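Local coordinates for protein putative TIM-barrel metal-dependent hydrolase (Mycobacterium avium subsp. paratuberculosis S397, PDB 4DZI) that is probably a metal-dependent hydrolase of the amidohydrolase superfamily, holding two cadmium ions side by side in its TIM-barrel active site, at residues M272-T282 with P318-V329. Numbering follows the deposited sequence.
Sequences MASMIVHGVFT and PEDPVEQLRNNV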
# COMPACT_ATOMS: atom_id res chain seq x y z
N MET C 272 0.10 -6.10 -10.26
CA MET C 272 -0.58 -5.68 -11.46
C MET C 272 0.01 -4.35 -11.96
O MET C 272 0.16 -4.17 -13.14
CB MET C 272 -2.08 -5.59 -11.25
CG MET C 272 -2.77 -6.94 -11.03
SD MET C 272 -2.54 -7.92 -12.53
CE MET C 272 -3.34 -9.45 -12.03
N ALA C 273 0.41 -3.48 -11.03
CA ALA C 273 1.14 -2.27 -11.44
C ALA C 273 2.42 -2.62 -12.18
O ALA C 273 2.75 -2.01 -13.21
CB ALA C 273 1.44 -1.38 -10.24
N SER C 274 3.21 -3.53 -11.61
CA SER C 274 4.45 -3.95 -12.23
C SER C 274 4.20 -4.47 -13.64
O SER C 274 4.89 -4.09 -14.58
CB SER C 274 5.11 -5.01 -11.36
OG SER C 274 6.23 -5.57 -12.02
N MET C 275 3.22 -5.37 -13.77
CA MET C 275 2.90 -5.94 -15.08
C MET C 275 2.50 -4.86 -16.08
O MET C 275 2.99 -4.85 -17.23
CB MET C 275 1.74 -6.95 -14.96
CG MET C 275 2.15 -8.19 -14.18
SD MET C 275 3.20 -9.37 -15.07
CE MET C 275 2.05 -9.98 -16.29
N ILE C 276 1.60 -3.99 -15.66
CA ILE C 276 1.03 -3.02 -16.58
C ILE C 276 2.00 -1.90 -16.89
O ILE C 276 2.27 -1.62 -18.08
CB ILE C 276 -0.29 -2.43 -16.08
CG1 ILE C 276 -1.37 -3.53 -16.01
CG2 ILE C 276 -0.78 -1.34 -17.04
CD1 ILE C 276 -2.59 -3.17 -15.20
N VAL C 277 2.50 -1.24 -15.84
CA VAL C 277 3.36 -0.05 -16.04
C VAL C 277 4.62 -0.38 -16.81
O VAL C 277 5.06 0.41 -17.66
CB VAL C 277 3.69 0.62 -14.68
CG1 VAL C 277 4.78 1.68 -14.85
CG2 VAL C 277 2.43 1.20 -14.07
N HIS C 278 5.18 -1.54 -16.57
CA HIS C 278 6.39 -1.93 -17.24
C HIS C 278 6.14 -2.62 -18.57
O HIS C 278 7.01 -3.22 -19.10
CB HIS C 278 7.34 -2.71 -16.34
CG HIS C 278 8.07 -1.86 -15.35
ND1 HIS C 278 8.68 -2.38 -14.24
CD2 HIS C 278 8.30 -0.53 -15.31
CE1 HIS C 278 9.25 -1.41 -13.56
NE2 HIS C 278 9.03 -0.28 -14.18
N GLY C 279 4.93 -2.51 -19.05
CA GLY C 279 4.62 -2.85 -20.45
C GLY C 279 4.51 -4.33 -20.80
O GLY C 279 4.72 -4.72 -21.94
N VAL C 280 4.19 -5.18 -19.83
CA VAL C 280 4.04 -6.59 -20.19
C VAL C 280 2.91 -6.81 -21.19
O VAL C 280 3.07 -7.60 -22.12
CB VAL C 280 3.83 -7.47 -18.95
CG1 VAL C 280 3.54 -8.92 -19.40
CG2 VAL C 280 5.07 -7.40 -18.08
N PHE C 281 1.76 -6.17 -21.00
CA PHE C 281 0.65 -6.32 -21.93
C PHE C 281 0.87 -5.51 -23.22
O PHE C 281 0.29 -5.82 -24.26
CB PHE C 281 -0.67 -5.99 -21.28
CG PHE C 281 -0.96 -6.84 -20.07
CD1 PHE C 281 -1.16 -8.21 -20.20
CD2 PHE C 281 -1.01 -6.26 -18.81
CE1 PHE C 281 -1.41 -9.00 -19.08
CE2 PHE C 281 -1.27 -7.04 -17.69
CZ PHE C 281 -1.47 -8.41 -17.82
N THR C 282 1.72 -4.48 -23.14
CA THR C 282 2.10 -3.74 -24.35
C THR C 282 2.92 -4.67 -25.25
O THR C 282 2.63 -4.79 -26.44
CB THR C 282 2.91 -2.51 -23.98
OG1 THR C 282 2.10 -1.65 -23.16
CG2 THR C 282 3.40 -1.76 -25.26
N PRO C 318 2.41 4.28 -24.24
CA PRO C 318 1.92 4.35 -25.62
C PRO C 318 0.51 3.82 -25.75
O PRO C 318 -0.17 4.13 -26.72
CB PRO C 318 2.90 3.44 -26.38
CG PRO C 318 3.52 2.56 -25.32
CD PRO C 318 3.63 3.47 -24.12
N GLU C 319 0.08 2.99 -24.80
CA GLU C 319 -1.30 2.51 -24.76
C GLU C 319 -1.96 2.91 -23.44
O GLU C 319 -1.28 3.37 -22.53
CB GLU C 319 -1.34 1.00 -24.93
CG GLU C 319 -0.93 0.54 -26.33
CD GLU C 319 -0.88 -0.96 -26.43
OE1 GLU C 319 -1.58 -1.62 -25.63
OE2 GLU C 319 -0.14 -1.49 -27.29
N ASP C 320 -3.27 2.75 -23.36
CA ASP C 320 -4.04 3.14 -22.20
C ASP C 320 -3.94 2.00 -21.18
O ASP C 320 -4.44 0.91 -21.42
CB ASP C 320 -5.48 3.38 -22.63
CG ASP C 320 -6.39 3.76 -21.48
OD1 ASP C 320 -6.03 3.54 -20.30
OD2 ASP C 320 -7.49 4.29 -21.75
N PRO C 321 -3.27 2.26 -20.04
CA PRO C 321 -3.01 1.15 -19.09
C PRO C 321 -4.31 0.64 -18.41
O PRO C 321 -4.38 -0.53 -17.97
CB PRO C 321 -2.04 1.81 -18.07
CG PRO C 321 -2.49 3.26 -18.06
CD PRO C 321 -2.71 3.53 -19.55
N VAL C 322 -5.33 1.49 -18.30
CA VAL C 322 -6.60 1.07 -17.75
C VAL C 322 -7.32 0.11 -18.71
O VAL C 322 -7.97 -0.85 -18.28
CB VAL C 322 -7.51 2.26 -17.43
CG1 VAL C 322 -8.85 1.77 -16.92
CG2 VAL C 322 -6.82 3.16 -16.40
N GLU C 323 -7.25 0.40 -20.00
CA GLU C 323 -7.85 -0.51 -20.97
C GLU C 323 -7.12 -1.86 -21.01
O GLU C 323 -7.74 -2.89 -21.24
CB GLU C 323 -7.91 0.14 -22.36
CG GLU C 323 -8.94 1.27 -22.40
CD GLU C 323 -10.29 0.86 -21.81
OE1 GLU C 323 -10.87 -0.11 -22.33
OE2 GLU C 323 -10.78 1.50 -20.84
N GLN C 324 -5.81 -1.83 -20.78
CA GLN C 324 -5.04 -3.08 -20.66
C GLN C 324 -5.53 -3.85 -19.47
O GLN C 324 -5.71 -5.05 -19.56
CB GLN C 324 -3.54 -2.83 -20.56
CG GLN C 324 -2.94 -2.31 -21.86
CD GLN C 324 -1.46 -2.07 -21.74
OE1 GLN C 324 -0.96 -1.83 -20.65
NE2 GLN C 324 -0.74 -2.14 -22.87
N LEU C 325 -5.76 -3.17 -18.35
CA LEU C 325 -6.34 -3.88 -17.18
C LEU C 325 -7.68 -4.54 -17.52
O LEU C 325 -7.91 -5.71 -17.19
CB LEU C 325 -6.49 -2.94 -15.98
CG LEU C 325 -7.21 -3.50 -14.74
CD1 LEU C 325 -6.38 -4.61 -14.06
CD2 LEU C 325 -7.49 -2.34 -13.77
N ARG C 326 -8.55 -3.80 -18.20
CA ARG C 326 -9.88 -4.28 -18.54
C ARG C 326 -9.85 -5.37 -19.60
O ARG C 326 -10.73 -6.23 -19.63
CB ARG C 326 -10.77 -3.15 -19.05
CG ARG C 326 -10.96 -2.10 -17.99
CD ARG C 326 -11.76 -0.88 -18.48
NE ARG C 326 -12.39 -0.27 -17.31
CZ ARG C 326 -12.57 1.04 -17.14
NH1 ARG C 326 -12.18 1.89 -18.08
NH2 ARG C 326 -13.15 1.47 -16.01
N ASN C 327 -8.87 -5.31 -20.49
CA ASN C 327 -8.80 -6.27 -21.59
C ASN C 327 -8.10 -7.58 -21.24
O ASN C 327 -8.54 -8.63 -21.68
CB ASN C 327 -8.06 -5.67 -22.78
CG ASN C 327 -8.14 -6.54 -24.01
OD1 ASN C 327 -9.21 -6.69 -24.61
ND2 ASN C 327 -7.01 -7.13 -24.41
N ASN C 328 -7.02 -7.50 -20.46
CA ASN C 328 -6.16 -8.66 -20.28
C ASN C 328 -6.28 -9.39 -18.95
O ASN C 328 -5.62 -10.41 -18.78
CB ASN C 328 -4.70 -8.27 -20.50
CG ASN C 328 -4.44 -7.82 -21.92
OD1 ASN C 328 -4.87 -6.74 -22.33
ND2 ASN C 328 -3.72 -8.65 -22.68
N VAL C 329 -7.05 -8.85 -18.01
CA VAL C 329 -7.04 -9.34 -16.62
C VAL C 329 -8.44 -9.74 -16.17
O VAL C 329 -9.41 -8.98 -16.26
CB VAL C 329 -6.44 -8.30 -15.64
CG1 VAL C 329 -6.39 -8.82 -14.19
CG2 VAL C 329 -5.05 -7.86 -16.12
O HOH W 1 1.45 -3.36 -20.11
O HOH W 2 0.56 0.57 -20.14
O HOH W 3 -1.87 -4.23 -25.23
O HOH W 4 0.25 -3.83 -27.82
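F281 turns one ring face to N328, whose CB sits 3.9 Å from the ring centroid, a CH-pi contact offset toward the rim. CG of F281 lies beside its own backbone N (chi1 -58°), a rotation that lays the ring against N328 CB and brings CZ to V329 CG2, the two side chains crossing at about a right angle. The N328 amide, tilted 38° from the ring, gives its ND2 to the carbonyls of P285 and L287. I276 wedges in beside the phenylalanine: its CG2 packs 3.5 Å from P321 CB and its CD1 reaches L325 CB. M272, which also packs on F229, brings its CE tip to tip with V329 CG1 at 3.8 Å. At the other end the extended Q324 side chain is gripped at both amide atoms. Its NE2 donates to T282 OG1 (2.9 Å, 168°) within the amide plane and also to E319 OE1, while OE1 accepts from a water that bridges to I276 O and T282 N, which together should fix the amide's rotation. A Schellman motif at G279 ends helix 266-277, and 280-283 follows, packed against 321-328, whose N-terminus D320 caps. Such packing is characteristic of the helical layer around a TIM barrel's parallel strands.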